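Side-chain contacts in adenylate isopentenyltransferase (Humulus lupulus, PDB 3A8T), which transfers an isopentenyl group from dimethylallyl diphosphate to the adenine N6 of AMP, ADP or ATP, a step of cytokinin biosynthesis in hop: residues A[46-49]-A[50-53]; A[109-112]-A[113-116]; A[121-124]-A[125-129]; A[218-222]-A[223-227]; A[235-238]-A[239-243]. One frame throughout, in Å; residues are numbered along the deposited sequence.

Interaction 1: A[46-49]-A[50-53]; sequences MGAT and GTGK. With PO4 (phosphate ion), chain C.
Lys53 reaches back across the loop that leads to it and ends on the carbonyl oxygens of Gly47 and Ala48. Its CB already lies against the bound phosphate, 3.2 Å from O3 of that ion. CG follows, between the same oxygen and the backbone of Met46. The chain then bends at each of its last three torsions, and CD settles on the peptide between Met46 and Gly47, 3.4 Å from Met46 C. CE passes between phosphate O3 and Gly47 O, and the ammonium nitrogen NZ arrives at three oxygens. Lys53 NZ donates to both carbonyl oxygens, each time from above the carbonyl plane. A third bond runs from Lys53 NZ to phosphate O3 at 2.9 Å.

This is the P-loop, or Walker A motif, joining strand 41-46 to helix 53-61, and residues 47-53 belong to the experimentally established ATP-binding site. The phosphate, probably from the crystallisation liquor, rests in the cradle of backbone N-H groups: Lys53 N donates to O3 at 2.8 Å, Gly50 N to O2 and Gly52 N to O4, while Ser54 OG adds a side-chain bond.

Ala48 O is gripped threefold. Besides Lys53 NZ it takes Thr51 N, which closes a type II turn from Ala48 to Thr51, and Thr51 OG1 at 2.9 Å, the latter in the carbonyl plane. A chi1 of 54° sets that hydroxyl between Thr51's own N and carbonyl carbon, facing the turn. Thr49 instead directs OG1 to Arg194, and its N is bonded to Gln282 OE1 of helix 257-289.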
loop_
_atom_site.group_PDB
_atom_site.type_symbol
_atom_site.label_atom_id
_atom_site.label_comp_id
_atom_site.label_asym_id
_atom_site.label_seq_id
_atom_site.Cartn_x
_atom_site.Cartn_y
_atom_site.Cartn_z
ATOM N N MET A 46 -3.266 -6.745 7.586
ATOM C CA MET A 46 -4.145 -6.603 6.441
ATOM C C MET A 46 -5.142 -5.436 6.452
ATOM O O MET A 46 -5.504 -4.880 7.502
ATOM C CB MET A 46 -4.946 -7.882 6.264
ATOM C CG MET A 46 -4.190 -9.008 5.583
ATOM S SD MET A 46 -5.258 -10.481 5.409
ATOM C CE MET A 46 -5.967 -10.312 6.944
ATOM N N GLY A 47 -5.601 -5.096 5.255
ATOM C CA GLY A 47 -6.548 -4.019 5.096
ATOM C C GLY A 47 -6.364 -3.310 3.758
ATOM O O GLY A 47 -5.336 -3.455 3.069
ATOM N N ALA A 48 -7.390 -2.570 3.373
ATOM C CA ALA A 48 -7.341 -1.812 2.141
ATOM C C ALA A 48 -6.235 -0.753 2.243
ATOM O O ALA A 48 -5.698 -0.493 3.334
ATOM C CB ALA A 48 -8.695 -1.130 1.877
ATOM N N THR A 49 -5.919 -0.169 1.078
ATOM C CA THR A 49 -4.938 0.884 0.888
ATOM C C THR A 49 -5.215 2.072 1.796
ATOM O O THR A 49 -6.341 2.548 1.887
ATOM C CB THR A 49 -4.981 1.377 -0.560
ATOM O OG1 THR A 49 -4.211 2.581 -0.698
ATOM C CG2 THR A 49 -6.437 1.629 -0.989
ATOM N N GLY A 50 -4.182 2.542 2.478
ATOM C CA GLY A 50 -4.343 3.675 3.348
ATOM C C GLY A 50 -5.029 3.423 4.671
ATOM O O GLY A 50 -5.374 4.403 5.332
ATOM N N THR A 51 -5.228 2.180 5.107
ATOM C CA THR A 51 -5.864 2.002 6.402
ATOM C C THR A 51 -4.873 2.109 7.615
ATOM O O THR A 51 -5.222 1.786 8.727
ATOM C CB THR A 51 -6.630 0.652 6.510
ATOM O OG1 THR A 51 -5.744 -0.413 6.189
ATOM C CG2 THR A 51 -7.869 0.630 5.630
ATOM N N GLY A 52 -3.660 2.591 7.399
ATOM C CA GLY A 52 -2.736 2.727 8.513
ATOM C C GLY A 52 -1.961 1.469 8.881
ATOM O O GLY A 52 -1.528 1.346 10.010
ATOM N N LYS A 53 -1.800 0.532 7.940
ATOM C CA LYS A 53 -1.061 -0.673 8.214
ATOM C C LYS A 53 0.418 -0.454 8.512
ATOM O O LYS A 53 0.964 -1.044 9.442
ATOM C CB LYS A 53 -1.221 -1.641 7.075
ATOM C CG LYS A 53 -2.481 -2.470 7.203
ATOM C CD LYS A 53 -3.129 -2.719 5.854
ATOM C CE LYS A 53 -2.163 -2.631 4.642
ATOM N NZ LYS A 53 -2.836 -1.704 3.660
HETATM P P PO4 C . -1.264 1.639 4.532
HETATM O O1 PO4 C . 0.126 1.162 4.800
HETATM O O2 PO4 C . -1.483 1.694 3.056
HETATM O O3 PO4 C . -2.244 0.706 5.153
HETATM O O4 PO4 C . -1.444 2.988 5.114
#

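Interaction 2: A[109-112]-A[113-116]; sequences ELTP and ADFR
Thr111 and Asp114 meet in a capping box at the start of helix 112-128, with Thr111 as N-cap. The dense part of the contact is here. Asp114 N donates to Thr111 OG1, although the hydroxyl is modelled too close to the aspartate for its position to be relied upon. In return, Asp114 OD2 accepts from Thr111 N at 2.6 Å, met on its anti side and 32° out of the carboxylate plane. With CG beside its own backbone N (chi1 -62°), the carboxylate is turned back over the threonine. In the same first turn the helical ladder begins: Phe115 N donates to Thr111 O at 2.9 Å and Arg116 N to Pro112 O.

Leu110 extends this packing on the apolar flank. Its CD1 slides along Asp114 CB, 3.3 Å away, the two side chains running in opposite directions, while CD2 lies near the plane of the Phe115 ring, at its edge. That ring also stacks on Phe142 of helix 140-147, which Pro112 touches as well.

The solvent side is much looser: Ala113 is exposed, and its methyl takes little part. Two longer side chains lead away from the cap, Arg116 NH1 being bonded to Ala145 O and Val148 O and Glu109 OE1 to Gly227 N. On the packed flank, the nearest approach of the two apolar side chains is Leu110 CD2 to Phe115 CB, 4.2 Å.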
loop_
_atom_site.group_PDB
_atom_site.type_symbol
_atom_site.label_atom_id
_atom_site.label_comp_id
_atom_site.label_asym_id
_atom_site.label_seq_id
_atom_site.Cartn_x
_atom_site.Cartn_y
_atom_site.Cartn_z
ATOM N N GLU A 109 7.884 -7.322 -14.130
ATOM C CA GLU A 109 7.058 -7.522 -12.978
ATOM C C GLU A 109 7.620 -8.545 -11.975
ATOM O O GLU A 109 8.235 -9.532 -12.344
ATOM C CB GLU A 109 5.659 -7.924 -13.445
ATOM C CG GLU A 109 4.580 -7.529 -12.458
ATOM C CD GLU A 109 3.169 -7.481 -13.065
ATOM O OE1 GLU A 109 2.872 -6.587 -13.906
ATOM O OE2 GLU A 109 2.352 -8.362 -12.679
ATOM N N LEU A 110 7.429 -8.262 -10.695
ATOM C CA LEU A 110 7.834 -9.188 -9.653
ATOM C C LEU A 110 6.607 -10.030 -9.546
ATOM O O LEU A 110 5.623 -9.582 -8.996
ATOM C CB LEU A 110 8.015 -8.512 -8.293
ATOM C CG LEU A 110 8.480 -9.589 -7.291
ATOM C CD1 LEU A 110 9.924 -9.953 -7.666
ATOM C CD2 LEU A 110 8.400 -9.146 -5.828
ATOM N N THR A 111 6.645 -11.239 -10.076
ATOM C CA THR A 111 5.471 -12.093 -10.009
ATOM C C THR A 111 5.204 -12.571 -8.596
ATOM O O THR A 111 6.061 -12.511 -7.746
ATOM C CB THR A 111 5.651 -13.344 -10.829
ATOM O OG1 THR A 111 6.617 -14.191 -10.152
ATOM C CG2 THR A 111 6.097 -12.991 -12.296
ATOM N N PRO A 112 3.987 -13.056 -8.341
ATOM C CA PRO A 112 3.569 -13.568 -7.033
ATOM C C PRO A 112 4.429 -14.763 -6.620
ATOM O O PRO A 112 4.636 -15.030 -5.424
ATOM C CB PRO A 112 2.127 -13.949 -7.272
ATOM C CG PRO A 112 1.731 -12.969 -8.340
ATOM C CD PRO A 112 2.848 -12.993 -9.261
ATOM N N ALA A 113 4.936 -15.474 -7.621
ATOM C CA ALA A 113 5.815 -16.613 -7.348
ATOM C C ALA A 113 7.203 -16.096 -6.940
ATOM O O ALA A 113 7.839 -16.671 -6.082
ATOM C CB ALA A 113 5.904 -17.489 -8.563
ATOM N N ASP A 114 7.656 -15.010 -7.572
ATOM C CA ASP A 114 8.931 -14.387 -7.241
ATOM C C ASP A 114 8.828 -13.931 -5.790
ATOM O O ASP A 114 9.771 -14.105 -4.986
ATOM C CB ASP A 114 9.187 -13.144 -8.103
ATOM C CG ASP A 114 9.268 -13.456 -9.600
ATOM O OD1 ASP A 114 9.788 -14.542 -9.905
ATOM O OD2 ASP A 114 8.847 -12.613 -10.456
ATOM N N PHE A 115 7.680 -13.344 -5.465
ATOM C CA PHE A 115 7.434 -12.843 -4.129
ATOM C C PHE A 115 7.474 -13.927 -3.040
ATOM O O PHE A 115 8.084 -13.744 -1.985
ATOM C CB PHE A 115 6.079 -12.141 -4.066
ATOM C CG PHE A 115 5.797 -11.532 -2.724
ATOM C CD1 PHE A 115 6.534 -10.431 -2.286
ATOM C CD2 PHE A 115 4.874 -12.105 -1.874
ATOM C CE1 PHE A 115 6.355 -9.922 -1.018
ATOM C CE2 PHE A 115 4.679 -11.628 -0.620
ATOM C CZ PHE A 115 5.415 -10.531 -0.163
ATOM N N ARG A 116 6.775 -15.023 -3.291
ATOM C CA ARG A 116 6.744 -16.159 -2.371
ATOM C C ARG A 116 8.177 -16.579 -2.043
ATOM O O ARG A 116 8.528 -16.809 -0.883
ATOM C CB ARG A 116 5.971 -17.326 -3.010
ATOM C CG ARG A 116 6.125 -18.667 -2.330
ATOM C CD ARG A 116 5.312 -19.749 -3.043
ATOM N NE ARG A 116 5.310 -20.995 -2.260
ATOM C CZ ARG A 116 4.508 -21.272 -1.221
ATOM N NH1 ARG A 116 3.580 -20.402 -0.801
ATOM N NH2 ARG A 116 4.676 -22.408 -0.562
#

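Interaction 3: A[121-124]-A[125-129]; sequences KAVS and EITGR
Glu125 lies back over the preceding turn of its helix, its carboxylate end beside the carbonyl of Lys121. The chain leaves with CG next to its own backbone N; this chi1 of -76° sets CG 3.3 Å from Lys121 O, and the bend at chi2 keeps CD equally close. OE1 then approaches Lys121 CB, 3.9 Å away, and OE2 comes alongside Ala122 CA. The ammonium group of Lys121 leads off in another direction, to Ser117 OG, and does not meet this carboxylate.

On the buried side, Ile126 drapes its CG1 branch over the carbonyl of Ala122: CG1 and CD1 are both 3.1 Å from Ala122 O. That oxygen is also the acceptor for Ile126 N, at 3.0 Å. The methyl CD1 continues toward Ala122 CB, a looser apolar contact. Both residues face Ile69 of strand 66-70, so the side chains that meet along the helix also meet the sheet.

Near the C-terminal end, Thr127 OG1 stands 2.9 Å from Val123 O, the oxygen that accepts Thr127 N in a nearly straight bond of 169°. Gly128 N closes on Ser124 O. Beyond it, Arg129 leaves helical geometry and turns its guanidinium face over Glu125 O, with a salt bridge to Glu67. Exposed polar residues on one flank and alanine, valine and isoleucine on the other are the marks of an amphipathic helix, here helix 112-128 packed against the parallel sheet of a P-loop NTPase-like fold.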
loop_
_atom_site.group_PDB
_atom_site.type_symbol
_atom_site.label_atom_id
_atom_site.label_comp_id
_atom_site.label_asym_id
_atom_site.label_seq_id
_atom_site.Cartn_x
_atom_site.Cartn_y
_atom_site.Cartn_z
ATOM N N LYS A 121 12.034 -16.355 2.232
ATOM C CA LYS A 121 13.422 -16.283 2.679
ATOM C C LYS A 121 13.522 -15.304 3.882
ATOM O O LYS A 121 14.097 -15.638 4.927
ATOM C CB LYS A 121 14.327 -15.785 1.536
ATOM C CG LYS A 121 14.628 -16.820 0.469
ATOM C CD LYS A 121 15.219 -16.162 -0.818
ATOM C CE LYS A 121 15.010 -17.033 -2.100
ATOM N NZ LYS A 121 15.206 -16.264 -3.417
ATOM N N ALA A 122 12.950 -14.111 3.695
ATOM C CA ALA A 122 12.926 -13.069 4.698
ATOM C C ALA A 122 12.195 -13.535 5.937
ATOM O O ALA A 122 12.598 -13.199 7.053
ATOM C CB ALA A 122 12.267 -11.802 4.152
ATOM N N VAL A 123 11.129 -14.297 5.777
ATOM C CA VAL A 123 10.428 -14.751 6.993
ATOM C C VAL A 123 11.398 -15.612 7.804
ATOM O O VAL A 123 11.560 -15.475 8.998
ATOM C CB VAL A 123 9.203 -15.584 6.663
ATOM C CG1 VAL A 123 8.709 -16.276 7.846
ATOM C CG2 VAL A 123 8.135 -14.702 6.108
ATOM N N SER A 124 12.089 -16.462 7.079
ATOM C CA SER A 124 13.010 -17.401 7.651
ATOM C C SER A 124 14.223 -16.714 8.313
ATOM O O SER A 124 14.693 -17.086 9.375
ATOM C CB SER A 124 13.405 -18.329 6.520
ATOM O OG SER A 124 13.971 -19.487 7.043
ATOM N N GLU A 125 14.698 -15.673 7.681
ATOM C CA GLU A 125 15.821 -14.935 8.184
ATOM C C GLU A 125 15.541 -14.140 9.445
ATOM O O GLU A 125 16.387 -14.096 10.331
ATOM C CB GLU A 125 16.325 -14.009 7.083
ATOM C CG GLU A 125 17.118 -14.786 6.036
ATOM C CD GLU A 125 17.015 -14.191 4.654
ATOM O OE1 GLU A 125 17.446 -14.880 3.706
ATOM O OE2 GLU A 125 16.509 -13.049 4.513
ATOM N N ILE A 126 14.361 -13.515 9.503
ATOM C CA ILE A 126 13.950 -12.700 10.627
ATOM C C ILE A 126 13.794 -13.530 11.880
ATOM O O ILE A 126 14.212 -13.129 12.951
ATOM C CB ILE A 126 12.576 -11.954 10.311
ATOM C CG1 ILE A 126 12.771 -10.972 9.163
ATOM C CG2 ILE A 126 12.041 -11.291 11.537
ATOM C CD1 ILE A 126 11.526 -10.673 8.439
ATOM N N THR A 127 13.124 -14.653 11.732
ATOM C CA THR A 127 12.896 -15.578 12.817
ATOM C C THR A 127 14.269 -16.007 13.276
ATOM O O THR A 127 14.510 -16.186 14.465
ATOM C CB THR A 127 12.130 -16.826 12.317
ATOM O OG1 THR A 127 10.906 -16.419 11.689
ATOM C CG2 THR A 127 11.789 -17.741 13.495
ATOM N N GLY A 128 15.181 -16.169 12.318
ATOM C CA GLY A 128 16.534 -16.557 12.677
ATOM C C GLY A 128 17.108 -15.562 13.682
ATOM O O GLY A 128 17.708 -15.952 14.685
ATOM N N ARG A 129 16.933 -14.269 13.427
ATOM C CA ARG A 129 17.465 -13.275 14.350
ATOM C C ARG A 129 16.577 -13.091 15.582
ATOM O O ARG A 129 16.745 -12.138 16.339
ATOM C CB ARG A 129 17.633 -11.943 13.645
ATOM C CG ARG A 129 18.591 -11.995 12.486
ATOM C CD ARG A 129 18.746 -10.609 11.829
ATOM N NE ARG A 129 17.629 -10.263 10.959
ATOM C CZ ARG A 129 17.503 -10.612 9.681
ATOM N NH1 ARG A 129 18.432 -11.331 9.072
ATOM N NH2 ARG A 129 16.427 -10.229 8.997
#

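Interaction 4: A[218-222]-A[223-227]; sequences HDEDS and ATRTG
Thr224 and Glu220 cross at about a right angle, and the threonine hydroxyl donates to Glu220 OE2 at 2.5 Å. The donor sits on the anti side of the carboxylate oxygen, 21° out of its plane. Thr224 has OG1 between its N and its carbonyl carbon (chi1 48°), a rotation that presents the hydroxyl to the glutamate. Next to this pair, Asp221 OD1 takes Ala223 N on its anti lone pair, at 2.7 Å and almost straight (168°), an Asx turn, in which the aspartate side chain fixes the peptide two residues on. Arg225 N bonds Ser222 O from well above the carbonyl plane.

Further out, the Arg225 side chain runs back past Glu220 in the opposite direction. Asp221 O and Glu220 O lie at the edge of its guanidinium group. What positions that group comes from beyond the segments: NE donates to Arg229 O, and NH2 makes a salt bridge with Asp238. Ser222 OG is likewise held by Lys230 O, while Ser222 touches the bound ATP as part of its pocket. This loop follows helix 203-210 and rests on helix 234-243, Arg225 against Val234 and Pro235 at its start and His218 against Asp238 further along.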
loop_
_atom_site.group_PDB
_atom_site.type_symbol
_atom_site.label_atom_id
_atom_site.label_comp_id
_atom_site.label_asym_id
_atom_site.label_seq_id
_atom_site.Cartn_x
_atom_site.Cartn_y
_atom_site.Cartn_z
ATOM N N HIS A 218 0.927 4.344 -22.794
ATOM C CA HIS A 218 0.273 5.597 -22.399
ATOM C C HIS A 218 -1.224 5.654 -22.518
ATOM O O HIS A 218 -1.888 6.382 -21.757
ATOM C CB HIS A 218 0.888 6.802 -23.131
ATOM C CG HIS A 218 2.317 7.068 -22.759
ATOM N ND1 HIS A 218 3.223 7.616 -23.643
ATOM C CD2 HIS A 218 3.001 6.841 -21.614
ATOM C CE1 HIS A 218 4.405 7.707 -23.064
ATOM N NE2 HIS A 218 4.298 7.243 -21.832
ATOM N N ASP A 219 -1.752 4.880 -23.463
ATOM C CA ASP A 219 -3.190 4.815 -23.692
ATOM C C ASP A 219 -3.833 3.631 -23.007
ATOM O O ASP A 219 -4.967 3.305 -23.324
ATOM C CB ASP A 219 -3.495 4.673 -25.183
ATOM C CG ASP A 219 -2.580 3.661 -25.873
ATOM O OD1 ASP A 219 -2.057 2.691 -25.241
ATOM O OD2 ASP A 219 -2.374 3.846 -27.082
ATOM N N GLU A 220 -3.126 3.019 -22.063
ATOM C CA GLU A 220 -3.591 1.791 -21.418
ATOM C C GLU A 220 -3.765 1.875 -19.900
ATOM O O GLU A 220 -3.030 2.571 -19.201
ATOM C CB GLU A 220 -2.634 0.634 -21.845
ATOM C CG GLU A 220 -2.764 -0.656 -21.065
ATOM C CD GLU A 220 -1.726 -1.751 -21.421
ATOM O OE1 GLU A 220 -0.533 -1.462 -21.680
ATOM O OE2 GLU A 220 -2.097 -2.935 -21.410
ATOM N N ASP A 221 -4.787 1.169 -19.415
ATOM C CA ASP A 221 -5.171 1.102 -18.005
ATOM C C ASP A 221 -4.136 0.332 -17.198
ATOM O O ASP A 221 -3.339 -0.425 -17.734
ATOM C CB ASP A 221 -6.548 0.412 -17.905
ATOM C CG ASP A 221 -7.204 0.481 -16.492
ATOM O OD1 ASP A 221 -6.884 -0.349 -15.618
ATOM O OD2 ASP A 221 -8.073 1.357 -16.261
ATOM N N SER A 222 -4.138 0.609 -15.907
ATOM C CA SER A 222 -3.323 -0.066 -14.897
ATOM C C SER A 222 -3.520 -1.598 -14.989
ATOM O O SER A 222 -2.574 -2.363 -14.828
ATOM C CB SER A 222 -3.806 0.329 -13.486
ATOM O OG SER A 222 -3.308 1.576 -13.062
ATOM N N ALA A 223 -4.759 -2.007 -15.255
ATOM C CA ALA A 223 -5.141 -3.411 -15.263
ATOM C C ALA A 223 -4.236 -4.289 -16.060
ATOM O O ALA A 223 -3.887 -5.370 -15.617
ATOM C CB ALA A 223 -6.577 -3.571 -15.740
ATOM N N THR A 224 -3.870 -3.821 -17.245
ATOM C CA THR A 224 -2.996 -4.587 -18.121
ATOM C C THR A 224 -1.622 -4.020 -18.304
ATOM O O THR A 224 -0.878 -4.503 -19.126
ATOM C CB THR A 224 -3.633 -4.798 -19.521
ATOM O OG1 THR A 224 -4.140 -3.559 -20.039
ATOM C CG2 THR A 224 -4.723 -5.754 -19.412
ATOM N N ARG A 225 -1.287 -2.967 -17.574
ATOM C CA ARG A 225 0.058 -2.444 -17.693
ATOM C C ARG A 225 0.944 -3.434 -16.951
ATOM O O ARG A 225 0.457 -4.425 -16.376
ATOM C CB ARG A 225 0.153 -1.041 -17.144
ATOM C CG ARG A 225 -0.263 -0.038 -18.202
ATOM C CD ARG A 225 -0.928 1.308 -17.700
ATOM N NE ARG A 225 0.059 2.238 -17.190
ATOM C CZ ARG A 225 0.392 3.424 -17.704
ATOM N NH1 ARG A 225 -0.175 3.940 -18.800
ATOM N NH2 ARG A 225 1.366 4.085 -17.105
ATOM N N THR A 226 2.247 -3.226 -17.008
ATOM C CA THR A 226 3.120 -4.141 -16.331
ATOM C C THR A 226 3.995 -3.459 -15.277
ATOM O O THR A 226 4.541 -2.390 -15.506
ATOM C CB THR A 226 3.995 -4.934 -17.363
ATOM O OG1 THR A 226 4.967 -5.729 -16.662
ATOM C CG2 THR A 226 4.728 -3.984 -18.267
ATOM N N GLY A 227 4.072 -4.099 -14.105
ATOM C CA GLY A 227 4.902 -3.647 -12.999
ATOM C C GLY A 227 4.545 -2.286 -12.383
ATOM O O GLY A 227 3.342 -1.928 -12.265
#

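Interaction 5: A[235-238]-A[239-243]; sequences PEFD and RYFEK
Phe237, Tyr240 and Phe241 form an aromatic cluster on one face of helix 234-243. The edge of Phe237 is directed at the face of Tyr240 in an offset edge-to-face pair, centroids 5.8 Å apart and planes at 80°. Phe241 meets Phe237 obliquely.

Beneath the rings, the backbone is satisfied unevenly. Phe237 O receives Phe241 N at 2.7 Å in a nearly straight bond, and Asp238 O receives Glu242 N at 2.8 Å. Earlier in the helix the bonds are longer: Arg239 N divides itself between Pro235 O and, weakly, Glu236 O, which also takes a weak bond from Tyr240 N.

The buried acids find their partners outside these residues. Glu236 accepts from Gly233 N on OE1 and from Asn274 ND2 on OE2, tying the helix to helix 257-289. Besides Arg225, Asp238 OD2 holds Arg229 in a second salt bridge, which probably favours the charged form of this buried carboxylate. Exposed Glu242 pairs with Arg245.

Phe264 of helix 257-289 and Phe204 extend the aromatic packing. Within the cluster, Phe241 CE2 comes to 3.6 Å from Phe237 CB.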
loop_
_atom_site.group_PDB
_atom_site.type_symbol
_atom_site.label_atom_id
_atom_site.label_comp_id
_atom_site.label_asym_id
_atom_site.label_seq_id
_atom_site.Cartn_x
_atom_site.Cartn_y
_atom_site.Cartn_z
ATOM N N PRO A 235 -0.989 5.984 -15.055
ATOM C CA PRO A 235 -1.822 5.987 -16.281
ATOM C C PRO A 235 -2.629 7.278 -16.410
ATOM O O PRO A 235 -2.752 7.811 -17.518
ATOM C CB PRO A 235 -2.744 4.759 -16.121
ATOM C CG PRO A 235 -2.232 4.011 -14.806
ATOM C CD PRO A 235 -1.537 5.095 -14.005
ATOM N N GLU A 236 -3.100 7.795 -15.260
ATOM C CA GLU A 236 -3.917 9.016 -15.193
ATOM C C GLU A 236 -3.118 10.212 -15.675
ATOM O O GLU A 236 -3.584 10.964 -16.548
ATOM C CB GLU A 236 -4.469 9.272 -13.774
ATOM C CG GLU A 236 -5.365 8.196 -13.221
ATOM C CD GLU A 236 -4.606 7.005 -12.609
ATOM O OE1 GLU A 236 -3.374 6.806 -12.840
ATOM O OE2 GLU A 236 -5.256 6.250 -11.865
ATOM N N PHE A 237 -1.917 10.392 -15.139
ATOM C CA PHE A 237 -1.140 11.513 -15.625
ATOM C C PHE A 237 -0.586 11.338 -17.002
ATOM O O PHE A 237 -0.352 12.327 -17.673
ATOM C CB PHE A 237 -0.083 11.964 -14.607
ATOM C CG PHE A 237 -0.623 13.038 -13.675
ATOM C CD1 PHE A 237 -0.967 14.314 -14.189
ATOM C CD2 PHE A 237 -0.965 12.745 -12.331
ATOM C CE1 PHE A 237 -1.647 15.258 -13.390
ATOM C CE2 PHE A 237 -1.637 13.678 -11.538
ATOM C CZ PHE A 237 -1.983 14.933 -12.064
ATOM N N ASP A 238 -0.371 10.099 -17.445
ATOM C CA ASP A 238 0.108 9.876 -18.832
ATOM C C ASP A 238 -0.935 10.486 -19.799
ATOM O O ASP A 238 -0.602 11.085 -20.834
ATOM C CB ASP A 238 0.296 8.380 -19.151
ATOM C CG ASP A 238 1.558 7.790 -18.507
ATOM O OD1 ASP A 238 2.415 8.572 -18.022
ATOM O OD2 ASP A 238 1.710 6.544 -18.476
ATOM N N ARG A 239 -2.203 10.368 -19.450
ATOM C CA ARG A 239 -3.239 10.926 -20.292
ATOM C C ARG A 239 -3.044 12.450 -20.347
ATOM O O ARG A 239 -3.127 13.052 -21.393
ATOM C CB ARG A 239 -4.576 10.547 -19.705
ATOM C CG ARG A 239 -5.793 10.980 -20.464
ATOM C CD ARG A 239 -6.908 9.958 -20.224
ATOM N NE ARG A 239 -8.111 10.448 -20.848
ATOM C CZ ARG A 239 -8.277 10.483 -22.157
ATOM N NH1 ARG A 239 -7.335 10.027 -22.974
ATOM N NH2 ARG A 239 -9.347 11.052 -22.656
ATOM N N TYR A 240 -2.749 13.062 -19.210
ATOM C CA TYR A 240 -2.494 14.493 -19.148
ATOM C C TYR A 240 -1.214 14.864 -19.899
ATOM O O TYR A 240 -1.225 15.749 -20.712
ATOM C CB TYR A 240 -2.370 14.934 -17.706
ATOM C CG TYR A 240 -1.941 16.341 -17.555
ATOM C CD1 TYR A 240 -2.864 17.383 -17.571
ATOM C CD2 TYR A 240 -0.607 16.655 -17.378
ATOM C CE1 TYR A 240 -2.477 18.696 -17.407
ATOM C CE2 TYR A 240 -0.210 17.980 -17.211
ATOM C CZ TYR A 240 -1.150 18.992 -17.222
ATOM O OH TYR A 240 -0.737 20.286 -17.015
ATOM N N PHE A 241 -0.109 14.181 -19.636
ATOM C CA PHE A 241 1.131 14.511 -20.328
ATOM C C PHE A 241 0.988 14.258 -21.852
ATOM O O PHE A 241 1.723 14.789 -22.660
ATOM C CB PHE A 241 2.302 13.672 -19.770
ATOM C CG PHE A 241 2.603 13.913 -18.325
ATOM C CD1 PHE A 241 2.828 15.193 -17.838
ATOM C CD2 PHE A 241 2.713 12.843 -17.425
ATOM C CE1 PHE A 241 3.163 15.403 -16.482
ATOM C CE2 PHE A 241 3.056 13.084 -16.050
ATOM C CZ PHE A 241 3.275 14.341 -15.604
ATOM N N GLU A 242 0.054 13.410 -22.237
ATOM C CA GLU A 242 -0.158 13.139 -23.648
ATOM C C GLU A 242 -0.320 14.455 -24.357
ATOM O O GLU A 242 0.320 14.740 -25.370
ATOM C CB GLU A 242 -1.430 12.312 -23.860
ATOM C CG GLU A 242 -1.458 11.732 -25.235
ATOM C CD GLU A 242 -0.114 11.111 -25.558
ATOM O OE1 GLU A 242 0.429 11.360 -26.653
ATOM O OE2 GLU A 242 0.401 10.373 -24.697
ATOM N N LYS A 243 -1.201 15.261 -23.791
ATOM C CA LYS A 243 -1.470 16.579 -24.320
ATOM C C LYS A 243 -0.494 17.635 -23.872
ATOM O O LYS A 243 -0.101 18.474 -24.684
ATOM C CB LYS A 243 -2.892 16.993 -23.979
ATOM C CG LYS A 243 -3.908 16.298 -24.876
ATOM C CD LYS A 243 -5.320 16.685 -24.512
ATOM C CE LYS A 243 -5.569 16.515 -22.998
ATOM N NZ LYS A 243 -4.973 15.221 -22.491
#

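How the interactions relate
Interactions 4 and 5 are coupled most directly: their centres are 12 Å apart, and Arg225 NH2 joins Asp238 OD2 in a salt bridge of 2.8 Å. Interaction 4 also reaches interaction 2, where Glu109 OE1 is 2.8 Å from Gly227 N, a probable hydrogen bond. Interactions 2 and 3 occupy the two ends of helix 112-128, centres about 18 Å apart. Interaction 1 touches none of the others, its nearest atoms being about 11 Å from those of interaction 2, yet interactions 1, 2 and 4 all border the ATP: it lies about 6 Å from the side chains of Thr49 and Pro112 and about 4 Å from that of Ser222. Interaction 3 is remote from the annotated sites.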